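Local coordinates for fibronectin type III domain-containing protein (Simiduia agarivorans, PDB 6P2K) that probably hydrolyses xyloglucan-type beta-glucans as a family 74 glycoside hydrolase, its catalytic module built from seven-bladed beta-propellers and binding zinc ions, at residues G472-L484 with D491-K503. Sequence-based numbering, arbitrary orientation.
Sequences GGAHNGRLWAKRL and DQWVELAGGPNAK
E495 reaches across to the neighbouring strand and meets both W480 and R478. E495 CB sits over the face of the W480 six-membered ring, 3.5 Å from its centroid and on the ring normal, a CH-pi contact. Because CG is anti to the backbone N (chi1 -177°) and the chain stays extended, the carboxylate runs on past the indole, and R478 NH1 donates to E495 OE2 at 2.7 Å in a salt bridge. This bond uses the syn side of the carboxylate, whose plane lies 12° from that of the guanidinium. G499 CA lies over one guanidinium face, and P500 CD lies 3.2 Å from R478 NH2.

Farther along the same face of the sheet, K482 crosses W493 at about a right angle, its CE 3.6 Å from the centroid of the five-membered ring. The ammonium goes on to E424, which also accepts from W493 NE1. A leucine in place of W493 would probably leave the K482 methylenes without their aromatic floor and E424 without the indole N-H as a donor.

Beneath these side chains run the antiparallel backbone bonds: A481 and V494 exchange a pair, and L479 N donates to A497 O. L479 O takes L496 N at 2.7 Å and, weakly, A497 N, so L496 and A497 together face L479 in a classic beta bulge. On the other face A481 CB meets L496 CD1, beside helix 539-547. The two strands form a hairpin, the third and fourth strands of a four-stranded antiparallel sheet that is one blade of a seven-fold beta-propeller.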
ATOM      1  N   GLY B 472     -40.993  -3.185   4.292  1.00 25.36           N
ATOM      2  CA  GLY B 472     -40.840  -4.506   4.862  1.00 25.57           C
ATOM      3  C   GLY B 472     -40.889  -5.643   3.866  1.00 26.32           C
ATOM      4  O   GLY B 472     -40.774  -6.806   4.273  1.00 25.16           O
ATOM      5  N   GLY B 473     -41.054  -5.350   2.576  1.00 25.57           N
ATOM      6  CA  GLY B 473     -41.117  -6.385   1.563  1.00 23.46           C
ATOM      7  C   GLY B 473     -39.749  -6.877   1.136  1.00 24.69           C
ATOM      8  O   GLY B 473     -39.372  -6.744  -0.033  1.00 24.55           O
ATOM      9  N   ALA B 474     -39.003  -7.450   2.083  1.00 21.94           N
ATOM     10  CA  ALA B 474     -37.655  -7.938   1.810  1.00 19.45           C
ATOM     11  C   ALA B 474     -37.670  -8.992   0.710  1.00 19.68           C
ATOM     12  O   ALA B 474     -38.475  -9.929   0.737  1.00 18.15           O
ATOM     13  CB  ALA B 474     -37.044  -8.513   3.087  1.00 19.30           C
ATOM     14  N   HIS B 475     -36.765  -8.844  -0.258  1.00 18.83           N
ATOM     15  CA  HIS B 475     -36.822  -9.692  -1.444  1.00 23.76           C
ATOM     16  C   HIS B 475     -36.242 -11.078  -1.197  1.00 20.08           C
ATOM     17  O   HIS B 475     -36.775 -12.066  -1.712  1.00 22.69           O
ATOM     18  CB  HIS B 475     -36.106  -9.013  -2.613  1.00 24.47           C
ATOM     19  CG  HIS B 475     -36.836  -7.824  -3.150  1.00 26.58           C
ATOM     20  ND1 HIS B 475     -36.190  -6.700  -3.619  1.00 30.72           N
ATOM     21  CD2 HIS B 475     -38.160  -7.578  -3.278  1.00 29.37           C
ATOM     22  CE1 HIS B 475     -37.087  -5.816  -4.022  1.00 29.92           C
ATOM     23  NE2 HIS B 475     -38.290  -6.325  -3.824  1.00 29.49           N
ATOM     24  N   ASN B 476     -35.162 -11.181  -0.422  1.00 15.47           N
ATOM     25  CA  ASN B 476     -34.504 -12.471  -0.243  1.00 16.11           C
ATOM     26  C   ASN B 476     -33.546 -12.394   0.939  1.00 16.71           C
ATOM     27  O   ASN B 476     -33.332 -11.333   1.529  1.00 18.20           O
ATOM     28  CB  ASN B 476     -33.762 -12.898  -1.513  1.00 19.81           C
ATOM     29  CG  ASN B 476     -33.022 -11.752  -2.167  1.00 24.49           C
ATOM     30  OD1 ASN B 476     -32.115 -11.162  -1.577  1.00 28.38           O
ATOM     31  ND2 ASN B 476     -33.411 -11.423  -3.392  1.00 21.93           N
ATOM     32  N   GLY B 477     -32.972 -13.548   1.278  1.00 17.21           N
ATOM     33  CA  GLY B 477     -31.994 -13.625   2.347  1.00 17.08           C
ATOM     34  C   GLY B 477     -30.586 -13.438   1.819  1.00 17.81           C
ATOM     35  O   GLY B 477     -30.188 -14.077   0.843  1.00 21.07           O
ATOM     36  N   ARG B 478     -29.839 -12.545   2.464  1.00 18.68           N
ATOM     37  CA  ARG B 478     -28.433 -12.307   2.158  1.00 21.34           C
ATOM     38  C   ARG B 478     -27.684 -12.091   3.463  1.00 23.09           C
ATOM     39  O   ARG B 478     -28.138 -11.325   4.320  1.00 19.48           O
ATOM     40  CB  ARG B 478     -28.231 -11.079   1.264  1.00 20.56           C
ATOM     41  CG  ARG B 478     -28.944 -11.082  -0.064  1.00 23.03           C
ATOM     42  CD  ARG B 478     -28.644  -9.769  -0.773  1.00 23.94           C
ATOM     43  NE  ARG B 478     -29.297  -9.646  -2.071  1.00 30.52           N
ATOM     44  CZ  ARG B 478     -28.677  -9.818  -3.235  1.00 32.58           C
ATOM     45  NH1 ARG B 478     -27.389 -10.133  -3.265  1.00 29.58           N
ATOM     46  NH2 ARG B 478     -29.347  -9.675  -4.370  1.00 32.04           N
ATOM     47  N   LEU B 479     -26.533 -12.739   3.603  1.00 18.44           N
ATOM     48  CA  LEU B 479     -25.696 -12.597   4.787  1.00 16.26           C
ATOM     49  C   LEU B 479     -24.535 -11.661   4.463  1.00 17.80           C
ATOM     50  O   LEU B 479     -23.716 -11.961   3.588  1.00 15.47           O
ATOM     51  CB  LEU B 479     -25.184 -13.961   5.248  1.00 19.02           C
ATOM     52  CG  LEU B 479     -24.314 -13.985   6.503  1.00 19.54           C
ATOM     53  CD1 LEU B 479     -25.143 -13.659   7.740  1.00 19.63           C
ATOM     54  CD2 LEU B 479     -23.645 -15.339   6.637  1.00 19.06           C
ATOM     55  N   TRP B 480     -24.474 -10.526   5.158  1.00 15.59           N
ATOM     56  CA  TRP B 480     -23.403  -9.556   4.993  1.00 14.63           C
ATOM     57  C   TRP B 480     -22.569  -9.477   6.267  1.00 18.48           C
ATOM     58  O   TRP B 480     -23.058  -9.751   7.368  1.00 15.90           O
ATOM     59  CB  TRP B 480     -23.952  -8.167   4.648  1.00 11.85           C
ATOM     60  CG  TRP B 480     -24.671  -8.107   3.330  1.00 15.04           C
ATOM     61  CD1 TRP B 480     -25.920  -8.588   3.053  1.00 15.04           C
ATOM     62  CD2 TRP B 480     -24.186  -7.524   2.113  1.00 14.60           C
ATOM     63  NE1 TRP B 480     -26.238  -8.346   1.737  1.00 18.27           N
ATOM     64  CE2 TRP B 480     -25.191  -7.694   1.140  1.00 16.99           C
ATOM     65  CE3 TRP B 480     -22.997  -6.877   1.753  1.00 15.91           C
ATOM     66  CZ2 TRP B 480     -25.047  -7.239  -0.169  1.00 13.18           C
ATOM     67  CZ3 TRP B 480     -22.852  -6.426   0.451  1.00 14.97           C
ATOM     68  CH2 TRP B 480     -23.872  -6.611  -0.495  1.00 17.12           C
ATOM     69  N   ALA B 481     -21.304  -9.093   6.104  1.00 17.40           N
ATOM     70  CA  ALA B 481     -20.360  -9.037   7.213  1.00 17.00           C
ATOM     71  C   ALA B 481     -19.503  -7.787   7.099  1.00 18.78           C
ATOM     72  O   ALA B 481     -19.004  -7.473   6.013  1.00 21.27           O
ATOM     73  CB  ALA B 481     -19.469 -10.283   7.236  1.00 15.07           C
ATOM     74  N   LYS B 482     -19.328  -7.077   8.215  1.00 18.06           N
ATOM     75  CA  LYS B 482     -18.456  -5.906   8.272  1.00 21.35           C
ATOM     76  C   LYS B 482     -17.450  -6.103   9.397  1.00 21.17           C
ATOM     77  O   LYS B 482     -17.818  -6.077  10.577  1.00 19.33           O
ATOM     78  CB  LYS B 482     -19.244  -4.611   8.484  1.00 22.09           C
ATOM     79  CG  LYS B 482     -18.359  -3.451   8.955  1.00 20.43           C
ATOM     80  CD  LYS B 482     -19.123  -2.146   9.076  1.00 18.64           C
ATOM     81  CE  LYS B 482     -19.425  -1.556   7.705  1.00 19.43           C
ATOM     82  NZ  LYS B 482     -20.132  -0.242   7.802  1.00 15.34           N
ATOM     83  N   ARG B 483     -16.185  -6.293   9.033  1.00 19.42           N
ATOM     84  CA  ARG B 483     -15.132  -6.388  10.031  1.00 20.21           C
ATOM     85  C   ARG B 483     -14.872  -5.014  10.634  1.00 20.27           C
ATOM     86  O   ARG B 483     -14.637  -4.042   9.911  1.00 18.37           O
ATOM     87  CB  ARG B 483     -13.861  -6.954   9.404  1.00 22.38           C
ATOM     88  CG  ARG B 483     -13.935  -8.444   9.126  1.00 25.57           C
ATOM     89  CD  ARG B 483     -12.848  -8.883   8.159  1.00 34.02           C
ATOM     90  NE  ARG B 483     -13.185  -8.554   6.775  1.00 37.90           N
ATOM     91  CZ  ARG B 483     -12.608  -9.109   5.715  1.00 37.24           C
ATOM     92  NH1 ARG B 483     -11.663 -10.028   5.881  1.00 28.80           N
ATOM     93  NH2 ARG B 483     -12.977  -8.749   4.490  1.00 36.56           N
ATOM     94  N   LEU B 484     -14.933  -4.931  11.961  1.00 20.53           N
ATOM     95  CA  LEU B 484     -14.742  -3.664  12.665  1.00 23.05           C
ATOM     96  C   LEU B 484     -13.254  -3.458  12.952  1.00 26.17           C
ATOM     97  O   LEU B 484     -12.794  -3.442  14.096  1.00 26.13           O
ATOM     98  CB  LEU B 484     -15.582  -3.631  13.936  1.00 19.61           C
ATOM     99  CG  LEU B 484     -17.093  -3.730  13.703  1.00 18.98           C
ATOM    100  CD1 LEU B 484     -17.838  -3.918  15.020  1.00 17.37           C
ATOM    101  CD2 LEU B 484     -17.603  -2.498  12.964  1.00 12.08           C
ATOM    102  N   ASP B 491     -14.630   1.076   7.737  1.00 15.18           N
ATOM    103  CA  ASP B 491     -14.989  -0.333   7.627  1.00 16.90           C
ATOM    104  C   ASP B 491     -16.044  -0.524   6.539  1.00 18.15           C
ATOM    105  O   ASP B 491     -16.854   0.367   6.271  1.00 16.09           O
ATOM    106  CB  ASP B 491     -15.508  -0.864   8.963  1.00 12.59           C
ATOM    107  CG  ASP B 491     -14.498  -0.715  10.090  1.00 24.47           C
ATOM    108  OD1 ASP B 491     -13.278  -0.756   9.819  1.00 21.76           O
ATOM    109  OD2 ASP B 491     -14.928  -0.562  11.254  1.00 22.50           O
ATOM    110  N   GLN B 492     -16.035  -1.707   5.917  1.00 18.38           N
ATOM    111  CA  GLN B 492     -16.848  -1.970   4.736  1.00 21.30           C
ATOM    112  C   GLN B 492     -17.637  -3.269   4.869  1.00 20.97           C
ATOM    113  O   GLN B 492     -17.223  -4.204   5.562  1.00 20.38           O
ATOM    114  CB  GLN B 492     -15.980  -2.042   3.468  1.00 19.79           C
ATOM    115  CG  GLN B 492     -15.254  -0.752   3.139  1.00 20.75           C
ATOM    116  CD  GLN B 492     -16.212   0.392   2.868  1.00 26.42           C
ATOM    117  OE1 GLN B 492     -17.200   0.231   2.149  1.00 28.78           O
ATOM    118  NE2 GLN B 492     -15.930   1.554   3.451  1.00 26.08           N
ATOM    119  N   TRP B 493     -18.772  -3.318   4.168  1.00 17.82           N
ATOM    120  CA  TRP B 493     -19.608  -4.508   4.078  1.00 18.22           C
ATOM    121  C   TRP B 493     -19.173  -5.386   2.911  1.00 19.01           C
ATOM    122  O   TRP B 493     -18.826  -4.882   1.840  1.00 20.67           O
ATOM    123  CB  TRP B 493     -21.079  -4.126   3.883  1.00 13.96           C
ATOM    124  CG  TRP B 493     -21.716  -3.489   5.071  1.00 17.33           C
ATOM    125  CD1 TRP B 493     -21.974  -2.156   5.254  1.00 16.36           C
ATOM    126  CD2 TRP B 493     -22.187  -4.155   6.248  1.00 15.12           C
ATOM    127  NE1 TRP B 493     -22.573  -1.957   6.475  1.00 15.62           N
ATOM    128  CE2 TRP B 493     -22.715  -3.167   7.104  1.00 15.12           C
ATOM    129  CE3 TRP B 493     -22.212  -5.492   6.661  1.00 17.67           C
ATOM    130  CZ2 TRP B 493     -23.256  -3.474   8.349  1.00 17.69           C
ATOM    131  CZ3 TRP B 493     -22.755  -5.795   7.896  1.00 14.83           C
ATOM    132  CH2 TRP B 493     -23.272  -4.792   8.725  1.00 15.87           C
ATOM    133  N   VAL B 494     -19.215  -6.702   3.119  1.00 17.02           N
ATOM    134  CA  VAL B 494     -19.070  -7.677   2.045  1.00 15.79           C
ATOM    135  C   VAL B 494     -20.160  -8.728   2.207  1.00 16.57           C
ATOM    136  O   VAL B 494     -20.545  -9.067   3.331  1.00 16.86           O
ATOM    137  CB  VAL B 494     -17.674  -8.338   2.035  1.00 19.93           C
ATOM    138  CG1 VAL B 494     -16.590  -7.301   1.770  1.00 17.60           C
ATOM    139  CG2 VAL B 494     -17.409  -9.075   3.343  1.00 23.71           C
ATOM    140  N   GLU B 495     -20.670  -9.230   1.086  1.00 16.04           N
ATOM    141  CA  GLU B 495     -21.707 -10.254   1.107  1.00 20.56           C
ATOM    142  C   GLU B 495     -21.070 -11.636   1.140  1.00 19.30           C
ATOM    143  O   GLU B 495     -20.229 -11.960   0.296  1.00 20.25           O
ATOM    144  CB  GLU B 495     -22.623 -10.133  -0.111  1.00 24.19           C
ATOM    145  CG  GLU B 495     -23.770 -11.137  -0.099  1.00 30.17           C
ATOM    146  CD  GLU B 495     -24.554 -11.150  -1.392  1.00 40.03           C
ATOM    147  OE1 GLU B 495     -23.929 -11.202  -2.472  1.00 46.07           O
ATOM    148  OE2 GLU B 495     -25.798 -11.103  -1.330  1.00 44.02           O
ATOM    149  N   LEU B 496     -21.491 -12.455   2.101  1.00 18.58           N
ATOM    150  CA  LEU B 496     -20.911 -13.781   2.287  1.00 19.17           C
ATOM    151  C   LEU B 496     -21.745 -14.908   1.691  1.00 20.41           C
ATOM    152  O   LEU B 496     -21.173 -15.909   1.250  1.00 19.87           O
ATOM    153  CB  LEU B 496     -20.695 -14.060   3.779  1.00 18.83           C
ATOM    154  CG  LEU B 496     -19.512 -13.341   4.441  1.00 18.75           C
ATOM    155  CD1 LEU B 496     -19.402 -13.725   5.912  1.00 15.46           C
ATOM    156  CD2 LEU B 496     -18.210 -13.647   3.700  1.00 16.63           C
ATOM    157  N   ALA B 497     -23.071 -14.779   1.660  1.00 19.44           N
ATOM    158  CA  ALA B 497     -23.911 -15.891   1.227  1.00 18.58           C
ATOM    159  C   ALA B 497     -25.308 -15.385   0.897  1.00 19.56           C
ATOM    160  O   ALA B 497     -25.708 -14.292   1.304  1.00 20.39           O
ATOM    161  CB  ALA B 497     -23.985 -16.982   2.301  1.00 14.61           C
ATOM    162  N   GLY B 498     -26.050 -16.210   0.161  1.00 18.82           N
ATOM    163  CA  GLY B 498     -27.440 -15.926  -0.127  1.00 18.28           C
ATOM    164  C   GLY B 498     -27.681 -15.205  -1.436  1.00 20.60           C
ATOM    165  O   GLY B 498     -26.981 -15.442  -2.427  1.00 20.92           O
ATOM    166  N   GLY B 499     -28.677 -14.320  -1.450  1.00 20.23           N
ATOM    167  CA  GLY B 499     -29.078 -13.636  -2.656  1.00 20.35           C
ATOM    168  C   GLY B 499     -29.874 -14.550  -3.564  1.00 22.05           C
ATOM    169  O   GLY B 499     -30.054 -15.738  -3.278  1.00 24.12           O
ATOM    170  N   PRO B 500     -30.372 -14.013  -4.679  1.00 28.91           N
ATOM    171  CA  PRO B 500     -31.143 -14.856  -5.608  1.00 32.12           C
ATOM    172  C   PRO B 500     -30.311 -15.923  -6.299  1.00 33.68           C
ATOM    173  O   PRO B 500     -30.886 -16.909  -6.776  1.00 37.51           O
ATOM    174  CB  PRO B 500     -31.712 -13.848  -6.616  1.00 31.89           C
ATOM    175  CG  PRO B 500     -30.813 -12.660  -6.524  1.00 30.52           C
ATOM    176  CD  PRO B 500     -30.334 -12.603  -5.102  1.00 29.64           C
ATOM    177  N   ASN B 501     -28.990 -15.775  -6.368  1.00 34.36           N
ATOM    178  CA  ASN B 501     -28.151 -16.810  -6.961  1.00 39.41           C
ATOM    179  C   ASN B 501     -27.624 -17.805  -5.931  1.00 34.88           C
ATOM    180  O   ASN B 501     -26.771 -18.634  -6.271  1.00 31.82           O
ATOM    181  CB  ASN B 501     -26.989 -16.185  -7.743  1.00 42.51           C
ATOM    182  CG  ASN B 501     -26.236 -15.139  -6.952  1.00 46.52           C
ATOM    183  OD1 ASN B 501     -25.797 -15.387  -5.831  1.00 49.13           O
ATOM    184  ND2 ASN B 501     -26.065 -13.962  -7.544  1.00 50.19           N
ATOM    185  N   ALA B 502     -28.113 -17.740  -4.689  1.00 29.19           N
ATOM    186  CA  ALA B 502     -27.822 -18.742  -3.661  1.00 29.16           C
ATOM    187  C   ALA B 502     -26.317 -18.911  -3.445  1.00 25.72           C
ATOM    188  O   ALA B 502     -25.784 -20.023  -3.452  1.00 24.04           O
ATOM    189  CB  ALA B 502     -28.483 -20.081  -4.000  1.00 28.82           C
ATOM    190  N   LYS B 503     -25.634 -17.784  -3.261  1.00 23.26           N
ATOM    191  CA  LYS B 503     -24.206 -17.800  -2.975  1.00 21.61           C
ATOM    192  C   LYS B 503     -23.924 -18.648  -1.741  1.00 19.61           C
ATOM    193  O   LYS B 503     -24.688 -18.633  -0.771  1.00 16.50           O
ATOM    194  CB  LYS B 503     -23.714 -16.367  -2.770  1.00 24.23           C
ATOM    195  CG  LYS B 503     -22.258 -16.217  -2.370  1.00 24.73           C
ATOM    196  CD  LYS B 503     -21.937 -14.741  -2.138  1.00 25.19           C
ATOM    197  CE  LYS B 503     -20.452 -14.508  -1.921  1.00 27.37           C
ATOM    198  NZ  LYS B 503     -19.668 -14.781  -3.161  1.00 28.53           N
TER
HETATM  199  O   HOH W   1     -18.112   1.428   8.487  1.00 22.77           O
HETATM  200  O   HOH W   2     -14.299  -3.845   7.242  1.00 27.60           O
HETATM  201  O   HOH W   3     -15.581  -6.481   6.357  1.00 28.75           O